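Local coordinates for glycosyl hydrolase, family 31/fibronectin type III domain protein (Clostridium perfringens, PDB 4LKS), which binds galactose in a beta-sandwich carbohydrate-binding module, which also holds a calcium ion and belongs to a family 31 glycoside hydrolase, at residues Ile66-Asp71 and Ala160-Tyr165; Asn77-Leu82 and Ile131-Ile136; Tyr95-Ser100 and Leu141-Leu146. All blocks are in the same frame, centred on the assembly; numbering follows the deposited sequence. Where two conformers were deposited one is given.

Interaction 1. Residues Ile66-Asp71 and Ala160-Tyr165; sequences ITIKLD and AELVFY. With CA (calcium ion), chain C.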
loop_
_atom_site.group_PDB
_atom_site.type_symbol
_atom_site.label_atom_id
_atom_site.label_comp_id
_atom_site.label_asym_id
_atom_site.label_seq_id
_atom_site.Cartn_x
_atom_site.Cartn_y
_atom_site.Cartn_z
ATOM N N ILE A 66 -2.101 -6.477 2.316
ATOM C CA ILE A 66 -3.320 -5.812 2.734
ATOM C C ILE A 66 -4.250 -5.780 1.523
ATOM O O ILE A 66 -3.806 -5.517 0.402
ATOM C CB ILE A 66 -3.040 -4.392 3.297
ATOM C CG1 ILE A 66 -4.342 -3.729 3.739
ATOM C CG2 ILE A 66 -2.278 -3.514 2.288
ATOM C CD1 ILE A 66 -4.126 -2.462 4.547
ATOM N N THR A 67 -5.529 -6.064 1.739
ATOM C CA THR A 67 -6.509 -6.048 0.656
ATOM C C THR A 67 -7.500 -4.910 0.855
ATOM O O THR A 67 -8.124 -4.791 1.920
ATOM C CB THR A 67 -7.294 -7.356 0.561
ATOM O OG1 THR A 67 -6.389 -8.437 0.310
ATOM C CG2 THR A 67 -8.327 -7.272 -0.570
ATOM N N ILE A 68 -7.608 -4.065 -0.168
ATOM C CA ILE A 68 -8.549 -2.953 -0.199
ATOM C C ILE A 68 -9.712 -3.285 -1.125
ATOM O O ILE A 68 -9.514 -3.701 -2.284
ATOM C CB ILE A 68 -7.877 -1.665 -0.715
ATOM C CG1 ILE A 68 -6.574 -1.371 0.048
ATOM C CG2 ILE A 68 -8.868 -0.477 -0.679
ATOM C CD1 ILE A 68 -6.677 -1.378 1.585
ATOM N N LYS A 69 -10.926 -3.112 -0.606
ATOM C CA LYS A 69 -12.149 -3.263 -1.378
ATOM C C LYS A 69 -12.665 -1.882 -1.749
ATOM O O LYS A 69 -12.722 -1.001 -0.894
ATOM C CB LYS A 69 -13.205 -3.981 -0.529
ATOM C CG LYS A 69 -14.558 -4.116 -1.207
ATOM C CD LYS A 69 -15.585 -4.685 -0.236
ATOM C CE LYS A 69 -16.954 -4.729 -0.872
ATOM N NZ LYS A 69 -17.943 -5.397 0.031
ATOM N N LEU A 70 -13.039 -1.696 -3.012
ATOM C CA LEU A 70 -13.602 -0.427 -3.485
ATOM C C LEU A 70 -15.126 -0.554 -3.496
ATOM O O LEU A 70 -15.659 -1.669 -3.484
ATOM C CB LEU A 70 -13.042 -0.072 -4.872
ATOM C CG LEU A 70 -11.521 0.163 -4.840
ATOM C CD1 LEU A 70 -10.768 -1.084 -5.237
ATOM C CD2 LEU A 70 -11.120 1.332 -5.736
ATOM N N ASP A 71 -15.829 0.574 -3.500
ATOM C CA ASP A 71 -17.287 0.515 -3.342
ATOM C C ASP A 71 -17.985 -0.121 -4.548
ATOM O O ASP A 71 -19.104 -0.635 -4.432
ATOM C CB ASP A 71 -17.863 1.899 -3.044
ATOM C CG ASP A 71 -17.778 2.830 -4.226
ATOM O OD1 ASP A 71 -16.659 3.055 -4.734
ATOM O OD2 ASP A 71 -18.831 3.339 -4.655
ATOM N N ALA A 160 0.964 4.576 5.497
ATOM C CA ALA A 160 0.099 5.651 5.981
ATOM C C ALA A 160 -1.126 5.820 5.082
ATOM O O ALA A 160 -2.231 6.048 5.572
ATOM C CB ALA A 160 0.867 6.949 6.081
ATOM N N GLU A 161 -0.923 5.738 3.764
ATOM C CA GLU A 161 -2.030 5.778 2.816
ATOM C C GLU A 161 -1.730 4.973 1.577
ATOM O O GLU A 161 -0.578 4.870 1.134
ATOM C CB GLU A 161 -2.314 7.206 2.345
ATOM C CG GLU A 161 -2.903 8.154 3.367
ATOM C CD GLU A 161 -3.442 9.400 2.686
ATOM O OE1 GLU A 161 -2.795 10.471 2.774
ATOM O OE2 GLU A 161 -4.501 9.299 2.022
ATOM N N LEU A 162 -2.803 4.434 1.016
ATOM C CA LEU A 162 -2.832 3.969 -0.366
ATOM C C LEU A 162 -3.896 4.811 -1.064
ATOM O O LEU A 162 -5.062 4.850 -0.630
ATOM C CB LEU A 162 -3.193 2.488 -0.432
ATOM C CG LEU A 162 -2.224 1.541 0.269
ATOM C CD1 LEU A 162 -2.830 0.145 0.339
ATOM C CD2 LEU A 162 -0.876 1.478 -0.454
ATOM N N VAL A 163 -3.500 5.498 -2.126
ATOM C CA VAL A 163 -4.391 6.374 -2.885
ATOM C C VAL A 163 -4.675 5.694 -4.220
ATOM O O VAL A 163 -3.754 5.206 -4.865
ATOM C CB VAL A 163 -3.738 7.758 -3.125
ATOM C CG1 VAL A 163 -4.693 8.683 -3.889
ATOM C CG2 VAL A 163 -3.283 8.393 -1.789
ATOM N N PHE A 164 -5.936 5.657 -4.635
ATOM C CA PHE A 164 -6.335 4.944 -5.834
ATOM C C PHE A 164 -6.767 5.897 -6.929
ATOM O O PHE A 164 -7.413 6.918 -6.654
ATOM C CB PHE A 164 -7.504 3.999 -5.506
ATOM C CG PHE A 164 -7.101 2.771 -4.743
ATOM C CD1 PHE A 164 -6.645 2.862 -3.435
ATOM C CD2 PHE A 164 -7.187 1.523 -5.330
ATOM C CE1 PHE A 164 -6.261 1.719 -2.736
ATOM C CE2 PHE A 164 -6.809 0.374 -4.632
ATOM C CZ PHE A 164 -6.349 0.479 -3.339
ATOM N N TYR A 165 -6.412 5.558 -8.162
ATOM C CA TYR A 165 -6.814 6.327 -9.339
ATOM C C TYR A 165 -7.529 5.453 -10.355
ATOM O O TYR A 165 -6.986 4.445 -10.844
ATOM C CB TYR A 165 -5.604 6.943 -10.041
ATOM C CG TYR A 165 -4.804 7.897 -9.202
ATOM C CD1 TYR A 165 -3.904 7.429 -8.249
ATOM C CD2 TYR A 165 -4.929 9.273 -9.369
ATOM C CE1 TYR A 165 -3.149 8.314 -7.481
ATOM C CE2 TYR A 165 -4.172 10.156 -8.612
ATOM C CZ TYR A 165 -3.290 9.667 -7.669
ATOM O OH TYR A 165 -2.531 10.534 -6.916
HETATM CA CA CA C . -3.730 6.631 7.278
#
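Just before Leu162 and Phe164 reach across to Ile66, Ile68 and Leu70, the carbonyl Ala160 O binds a calcium ion at 2.4 Å, in a site shared with the backbone oxygens of Asn42, Asp47 and Thr50 and with Asp45 OD1. There the chain makes a classic beta bulge, in which Ala160 and Glu161 share Leu82 as their opposite residue, and the strand that follows supplies Leu162 and Phe164. Here the two sheets of the sandwich face each other, their strand segments 10.5 Å apart and crossing at -40°. The Phe164 ring fits between Ile68 and Leu70. Its CG is anti to the carbonyl carbon (chi1 -75°), carrying the ring toward strand 66-70, where CZ comes 3.7 Å from Ile68 CB. On the CD2 side lies Leu70 CD2, at 4.0 Å. Two residues earlier, on the same side of the strand, Leu162 CD1 shares Ile68 with Phe164, 4.0 Å from its CG1, and lies 4.2 Å from Ile66 CG2. Leu141, on the strand beside 64-70, and Leu26 also pack against Phe164. Every touching side chain is buried hydrocarbon, so dispersion and exclusion of water hold the sheets together, while the metal is bound by a backbone oxygen at the strand's start.

Interaction 2. Residues Asn77-Leu82 and Ile131-Ile136; sequences NQIDYL and IRFNTI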
loop_
_atom_site.group_PDB
_atom_site.type_symbol
_atom_site.label_atom_id
_atom_site.label_comp_id
_atom_site.label_asym_id
_atom_site.label_seq_id
_atom_site.Cartn_x
_atom_site.Cartn_y
_atom_site.Cartn_z
ATOM N N ASN A 77 -5.658 2.530 -12.795
ATOM C CA ASN A 77 -4.340 2.503 -13.445
ATOM C C ASN A 77 -3.190 3.138 -12.669
ATOM O O ASN A 77 -2.087 3.303 -13.196
ATOM C CB ASN A 77 -4.393 3.045 -14.876
ATOM C CG ASN A 77 -4.872 4.471 -14.944
ATOM O OD1 ASN A 77 -4.803 5.211 -13.970
ATOM N ND2 ASN A 77 -5.366 4.870 -16.114
ATOM N N GLN A 78 -3.437 3.468 -11.408
ATOM C CA GLN A 78 -2.367 3.950 -10.553
ATOM C C GLN A 78 -2.768 3.810 -9.098
ATOM O O GLN A 78 -3.953 3.947 -8.766
ATOM C CB GLN A 78 -2.042 5.416 -10.878
ATOM C CG GLN A 78 -0.857 5.987 -10.116
ATOM C CD GLN A 78 -0.557 7.415 -10.504
ATOM O OE1 GLN A 78 -0.589 7.758 -11.686
ATOM N NE2 GLN A 78 -0.238 8.253 -9.515
ATOM N N ILE A 79 -1.797 3.533 -8.231
ATOM C CA ILE A 79 -1.977 3.789 -6.806
ATOM C C ILE A 79 -0.778 4.576 -6.328
ATOM O O ILE A 79 0.280 4.485 -6.937
ATOM C CB ILE A 79 -2.143 2.512 -5.944
ATOM C CG1 ILE A 79 -0.880 1.651 -5.979
ATOM C CG2 ILE A 79 -3.377 1.724 -6.389
ATOM C CD1 ILE A 79 -0.888 0.528 -4.950
ATOM N N ASP A 80 -0.950 5.378 -5.279
ATOM C CA ASP A 80 0.185 5.988 -4.583
ATOM C C ASP A 80 0.376 5.316 -3.241
ATOM O O ASP A 80 -0.593 5.067 -2.509
ATOM C CB ASP A 80 -0.018 7.486 -4.312
ATOM C CG ASP A 80 -0.126 8.326 -5.564
ATOM O OD1 ASP A 80 0.265 7.888 -6.666
ATOM O OD2 ASP A 80 -0.622 9.468 -5.422
ATOM N N TYR A 81 1.626 5.045 -2.899
ATOM C CA TYR A 81 1.969 4.539 -1.582
ATOM C C TYR A 81 2.558 5.686 -0.756
ATOM O O TYR A 81 3.534 6.304 -1.169
ATOM C CB TYR A 81 2.981 3.391 -1.714
ATOM C CG TYR A 81 3.617 2.966 -0.406
ATOM C CD1 TYR A 81 2.949 2.114 0.474
ATOM C CD2 TYR A 81 4.875 3.433 -0.039
ATOM C CE1 TYR A 81 3.532 1.720 1.676
ATOM C CE2 TYR A 81 5.471 3.042 1.165
ATOM C CZ TYR A 81 4.789 2.191 2.013
ATOM O OH TYR A 81 5.374 1.815 3.196
ATOM N N LEU A 82 1.961 5.976 0.398
ATOM C CA LEU A 82 2.493 6.997 1.304
ATOM C C LEU A 82 3.133 6.308 2.494
ATOM O O LEU A 82 2.452 5.634 3.268
ATOM C CB LEU A 82 1.393 7.955 1.776
ATOM C CG LEU A 82 1.867 9.060 2.732
ATOM C CD1 LEU A 82 2.788 10.031 2.008
ATOM C CD2 LEU A 82 0.675 9.798 3.351
ATOM N N ILE A 131 2.707 4.527 -8.310
ATOM C CA ILE A 131 2.879 3.214 -8.930
ATOM C C ILE A 131 1.835 3.083 -10.032
ATOM O O ILE A 131 0.641 2.977 -9.745
ATOM C CB ILE A 131 2.684 2.084 -7.887
ATOM C CG1 ILE A 131 3.728 2.193 -6.765
ATOM C CG2 ILE A 131 2.751 0.714 -8.566
ATOM C CD1 ILE A 131 3.447 1.304 -5.575
ATOM N N ARG A 132 2.278 3.103 -11.291
ATOM C CA ARG A 132 1.353 2.998 -12.415
ATOM C C ARG A 132 1.264 1.568 -12.915
ATOM O O ARG A 132 2.176 0.760 -12.730
ATOM C CB ARG A 132 1.756 3.939 -13.560
ATOM C CG ARG A 132 3.031 3.540 -14.279
ATOM C CD ARG A 132 3.489 4.615 -15.267
ATOM N NE ARG A 132 2.647 4.685 -16.460
ATOM C CZ ARG A 132 2.892 4.025 -17.589
ATOM N NH1 ARG A 132 3.959 3.238 -17.686
ATOM N NH2 ARG A 132 2.074 4.153 -18.629
ATOM N N PHE A 133 0.142 1.258 -13.550
ATOM C CA PHE A 133 -0.027 -0.041 -14.184
ATOM C C PHE A 133 -1.085 0.029 -15.276
ATOM O O PHE A 133 -1.911 0.954 -15.301
ATOM C CB PHE A 133 -0.352 -1.123 -13.140
ATOM C CG PHE A 133 -1.413 -0.726 -12.147
ATOM C CD1 PHE A 133 -2.758 -0.913 -12.438
ATOM C CD2 PHE A 133 -1.066 -0.194 -10.912
ATOM C CE1 PHE A 133 -3.745 -0.565 -11.518
ATOM C CE2 PHE A 133 -2.039 0.166 -9.988
ATOM C CZ PHE A 133 -3.386 -0.020 -10.291
ATOM N N ASN A 134 -1.038 -0.929 -16.194
ATOM C CA ASN A 134 -1.983 -0.954 -17.295
ATOM C C ASN A 134 -3.392 -1.089 -16.763
ATOM O O ASN A 134 -3.655 -1.894 -15.867
ATOM C CB ASN A 134 -1.647 -2.065 -18.285
ATOM C CG ASN A 134 -0.406 -1.753 -19.094
ATOM O OD1 ASN A 134 0.149 -0.654 -18.994
ATOM N ND2 ASN A 134 0.035 -2.712 -19.903
ATOM N N THR A 135 -4.290 -0.285 -17.319
ATOM C CA THR A 135 -5.653 -0.169 -16.809
ATOM C C THR A 135 -6.340 -1.515 -16.637
ATOM O O THR A 135 -6.418 -2.317 -17.583
ATOM C CB THR A 135 -6.512 0.712 -17.725
ATOM O OG1 THR A 135 -5.824 1.945 -17.959
ATOM C CG2 THR A 135 -7.866 0.998 -17.072
ATOM N N ILE A 136 -6.814 -1.765 -15.423
ATOM C CA ILE A 136 -7.479 -3.024 -15.103
ATOM C C ILE A 136 -8.704 -2.757 -14.231
ATOM O O ILE A 136 -8.656 -1.992 -13.272
ATOM C CB ILE A 136 -6.497 -4.031 -14.445
ATOM C CG1 ILE A 136 -7.179 -5.376 -14.181
ATOM C CG2 ILE A 136 -5.874 -3.446 -13.170
ATOM C CD1 ILE A 136 -6.181 -6.520 -13.957
#
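An antiparallel pairing at the margin of the four-stranded sheet of the beta-sandwich joins Asn77-Leu82 to Ile131-Ile136, the latter lying on an outermost strand. Ile79 and Ile131 form a hydrogen-bonded pair: Ile79 N donates to Ile131 O at 2.9 Å, and Ile131 N returns a bond of 2.8 Å that meets Ile79 O almost end-on, at a C=O...N angle of 175°. The next pair, Gln78 with Arg132, is non-hydrogen-bonded, and beyond it Phe133 N reaches Asn77 O at 3.0 Å from well above the carbonyl plane. A chi1 of 46° sets Phe133 CG between the backbone N and the carbonyl carbon, folding the ring across the Asn77-Gln78 peptide so that one face takes Asn77 C over its centre and Gln78 N nearer the rim. Ile79 CG2 lies 4.1 Å from Phe133 CE2, the two side chains crossing at about a right angle. At the far end, Asn77 ND2 gives only a weak bond to Thr135 OG1, 3.5 Å long, while its OD1 is taken by Lys13, probably part of the expression tag. Along the first strand, Gln78 NE2 binds Asp80 OD1 on the syn side, and Asp80 OD2 is hydrogen-bonded to Tyr165 OH. Strand 158-166 flanks strand 73-82 across from this pairing, whereas the Ile79, Ile131 and Phe133 side chains face strands 95-100 and 107-113 of the other sheet.

Interaction 3. Residues Tyr95-Ser100 and Leu141-Leu146; sequences YKIETS and LRFTAL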
loop_
_atom_site.group_PDB
_atom_site.type_symbol
_atom_site.label_atom_id
_atom_site.label_comp_id
_atom_site.label_asym_id
_atom_site.label_seq_id
_atom_site.Cartn_x
_atom_site.Cartn_y
_atom_site.Cartn_z
ATOM N N TYR A 95 7.329 -4.413 -3.795
ATOM C CA TYR A 95 5.904 -4.704 -3.658
ATOM C C TYR A 95 5.385 -5.563 -4.812
ATOM O O TYR A 95 6.029 -5.700 -5.872
ATOM C CB TYR A 95 5.091 -3.391 -3.588
ATOM C CG TYR A 95 5.256 -2.591 -4.863
ATOM C CD1 TYR A 95 4.469 -2.863 -5.981
ATOM C CD2 TYR A 95 6.232 -1.615 -4.976
ATOM C CE1 TYR A 95 4.649 -2.181 -7.176
ATOM C CE2 TYR A 95 6.419 -0.916 -6.176
ATOM C CZ TYR A 95 5.616 -1.211 -7.267
ATOM O OH TYR A 95 5.781 -0.554 -8.470
ATOM N N LYS A 96 4.195 -6.105 -4.595
ATOM C CA LYS A 96 3.423 -6.761 -5.638
ATOM C C LYS A 96 2.001 -6.220 -5.568
ATOM O O LYS A 96 1.485 -5.913 -4.478
ATOM C CB LYS A 96 3.436 -8.289 -5.464
ATOM C CG LYS A 96 2.584 -9.037 -6.494
ATOM C CD LYS A 96 2.804 -10.543 -6.427
ATOM C CE LYS A 96 2.239 -11.144 -5.160
ATOM N NZ LYS A 96 2.358 -12.642 -5.225
ATOM N N ILE A 97 1.395 -6.069 -6.745
ATOM C CA ILE A 97 0.002 -5.660 -6.843
ATOM C C ILE A 97 -0.792 -6.743 -7.558
ATOM O O ILE A 97 -0.405 -7.214 -8.635
ATOM C CB ILE A 97 -0.146 -4.344 -7.617
ATOM C CG1 ILE A 97 0.468 -3.197 -6.816
ATOM C CG2 ILE A 97 -1.626 -4.053 -7.894
ATOM C CD1 ILE A 97 0.633 -1.928 -7.596
ATOM N N GLU A 98 -1.906 -7.141 -6.946
ATOM C CA GLU A 98 -2.848 -8.073 -7.568
ATOM C C GLU A 98 -4.219 -7.422 -7.511
ATOM O O GLU A 98 -4.498 -6.661 -6.594
ATOM C CB GLU A 98 -2.920 -9.377 -6.779
ATOM C CG GLU A 98 -1.669 -10.206 -6.795
ATOM C CD GLU A 98 -1.707 -11.241 -5.693
ATOM O OE1 GLU A 98 -1.428 -10.882 -4.524
ATOM O OE2 GLU A 98 -2.074 -12.398 -5.974
ATOM N N THR A 99 -5.085 -7.727 -8.472
ATOM C CA THR A 99 -6.450 -7.215 -8.405
ATOM C C THR A 99 -7.444 -8.325 -8.659
ATOM O O THR A 99 -7.105 -9.362 -9.230
ATOM C CB THR A 99 -6.716 -6.061 -9.397
ATOM O OG1 THR A 99 -6.448 -6.490 -10.731
ATOM C CG2 THR A 99 -5.852 -4.845 -9.078
ATOM N N SER A 100 -8.684 -8.098 -8.254
ATOM C CA SER A 100 -9.743 -9.056 -8.553
ATOM C C SER A 100 -11.108 -8.401 -8.567
ATOM O O SER A 100 -11.274 -7.267 -8.096
ATOM C CB SER A 100 -9.720 -10.219 -7.561
ATOM O OG SER A 100 -10.112 -9.795 -6.282
ATOM N N LEU A 141 -8.007 -4.795 -4.489
ATOM C CA LEU A 141 -6.587 -4.726 -4.786
ATOM C C LEU A 141 -5.826 -5.247 -3.581
ATOM O O LEU A 141 -6.031 -4.780 -2.468
ATOM C CB LEU A 141 -6.167 -3.280 -5.126
ATOM C CG LEU A 141 -4.702 -3.090 -5.553
ATOM C CD1 LEU A 141 -4.541 -2.006 -6.640
ATOM C CD2 LEU A 141 -3.799 -2.793 -4.351
ATOM N N ARG A 142 -4.957 -6.219 -3.818
ATOM C CA ARG A 142 -4.079 -6.750 -2.788
ATOM C C ARG A 142 -2.661 -6.227 -3.003
ATOM O O ARG A 142 -2.042 -6.440 -4.052
ATOM C CB ARG A 142 -4.115 -8.280 -2.782
ATOM C CG ARG A 142 -3.256 -8.904 -1.680
ATOM C CD ARG A 142 -3.668 -10.335 -1.365
ATOM N NE ARG A 142 -3.417 -11.257 -2.477
ATOM C CZ ARG A 142 -3.952 -12.474 -2.568
ATOM N NH1 ARG A 142 -4.775 -12.914 -1.625
ATOM N NH2 ARG A 142 -3.665 -13.252 -3.606
ATOM N N PHE A 143 -2.173 -5.521 -1.988
ATOM C CA PHE A 143 -0.853 -4.899 -2.003
ATOM C C PHE A 143 0.051 -5.691 -1.066
ATOM O O PHE A 143 -0.224 -5.787 0.133
ATOM C CB PHE A 143 -0.974 -3.439 -1.546
ATOM C CG PHE A 143 0.334 -2.682 -1.525
ATOM C CD1 PHE A 143 0.854 -2.128 -2.684
ATOM C CD2 PHE A 143 1.037 -2.517 -0.340
ATOM C CE1 PHE A 143 2.067 -1.425 -2.662
ATOM C CE2 PHE A 143 2.237 -1.814 -0.315
ATOM C CZ PHE A 143 2.745 -1.263 -1.472
ATOM N N THR A 144 1.112 -6.277 -1.619
ATOM C CA THR A 144 2.007 -7.151 -0.865
ATOM C C THR A 144 3.357 -6.499 -0.705
ATOM O O THR A 144 3.928 -6.022 -1.671
ATOM C CB THR A 144 2.192 -8.488 -1.589
ATOM O OG1 THR A 144 0.917 -9.124 -1.720
ATOM C CG2 THR A 144 3.141 -9.398 -0.804
ATOM N N ALA A 145 3.850 -6.474 0.531
ATOM C CA ALA A 145 5.176 -5.968 0.838
ATOM C C ALA A 145 6.154 -7.136 0.796
ATOM O O ALA A 145 6.015 -8.087 1.564
ATOM C CB ALA A 145 5.185 -5.321 2.210
ATOM N N LEU A 146 7.146 -7.043 -0.087
ATOM C CA LEU A 146 8.118 -8.119 -0.307
ATOM C C LEU A 146 9.450 -7.816 0.373
ATOM O O LEU A 146 10.158 -8.731 0.812
ATOM C CB LEU A 146 8.348 -8.326 -1.810
ATOM C CG LEU A 146 7.112 -8.701 -2.628
ATOM C CD1 LEU A 146 7.437 -8.662 -4.123
ATOM C CD2 LEU A 146 6.584 -10.066 -2.228
HETATM O O HOH W 1 -0.135 -8.548 -4.034
#
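Tyr95 and Phe143 lie on the close-packed side of this antiparallel ladder, with Thr99 and Leu141 further along, whereas Glu98 and Arg142 meet on the opposite, partly exposed side. On the apolar face, Phe143 CE1 comes 3.7 Å from Tyr95 CB, and Leu141 CD1 lies 4.0 Å from Thr99 CG2. Four backbone bonds join Lys96 to Thr144 and Glu98 to Arg142; the straightest, Thr144 N to Lys96 O, has an N-H...O angle of 173°. On the polar face the guanidinium of Arg142 takes the Glu98 carboxylate side-on. NE reaches OE1 of Glu98 at 2.9 Å and NH2 reaches its OE2 at 3.0 Å. Both oxygens lie close to the guanidinium plane, yet the two flat groups are turned 42° apart, with NE approaching OE1 from above the carboxylate plane. A bend at chi3 (66°) brings the Arg142 head alongside Glu98. Next to this salt bridge, a water links Glu98 OE1, at 2.7 Å, to Arg142 O and Thr144 OG1. Trp106 adds a cation-pi contact to Arg142. The pairing sits inside the five-stranded sheet, with strand 107-113 beyond 95-100, strand 64-70 beyond 140-148, and strand 129-138 of the facing sheet packed against the apolar side.

In the fold
From the N terminus, the chain runs through Ile66-Asp71 in the five-stranded sheet, turns a corner and enters the four-stranded one as Asn77-Leu82. It returns to the first sheet at Tyr95-Ser100, then alternates through Ile131-Ile136, Leu141-Leu146 and finally Ala160-Tyr165. Interaction 2 closes the loop from 82 to 131, and interaction 3 the loop from 100 to 141; their segments alternate, so the two cross. Interaction 1, spanning 71 to 160, encloses both. Interactions 2 and 3 each stitch neighbouring strands within one sheet, while interaction 1 joins the sheets face to face. All three converge on one core, where Ile79 touches both Phe164 and Phe143.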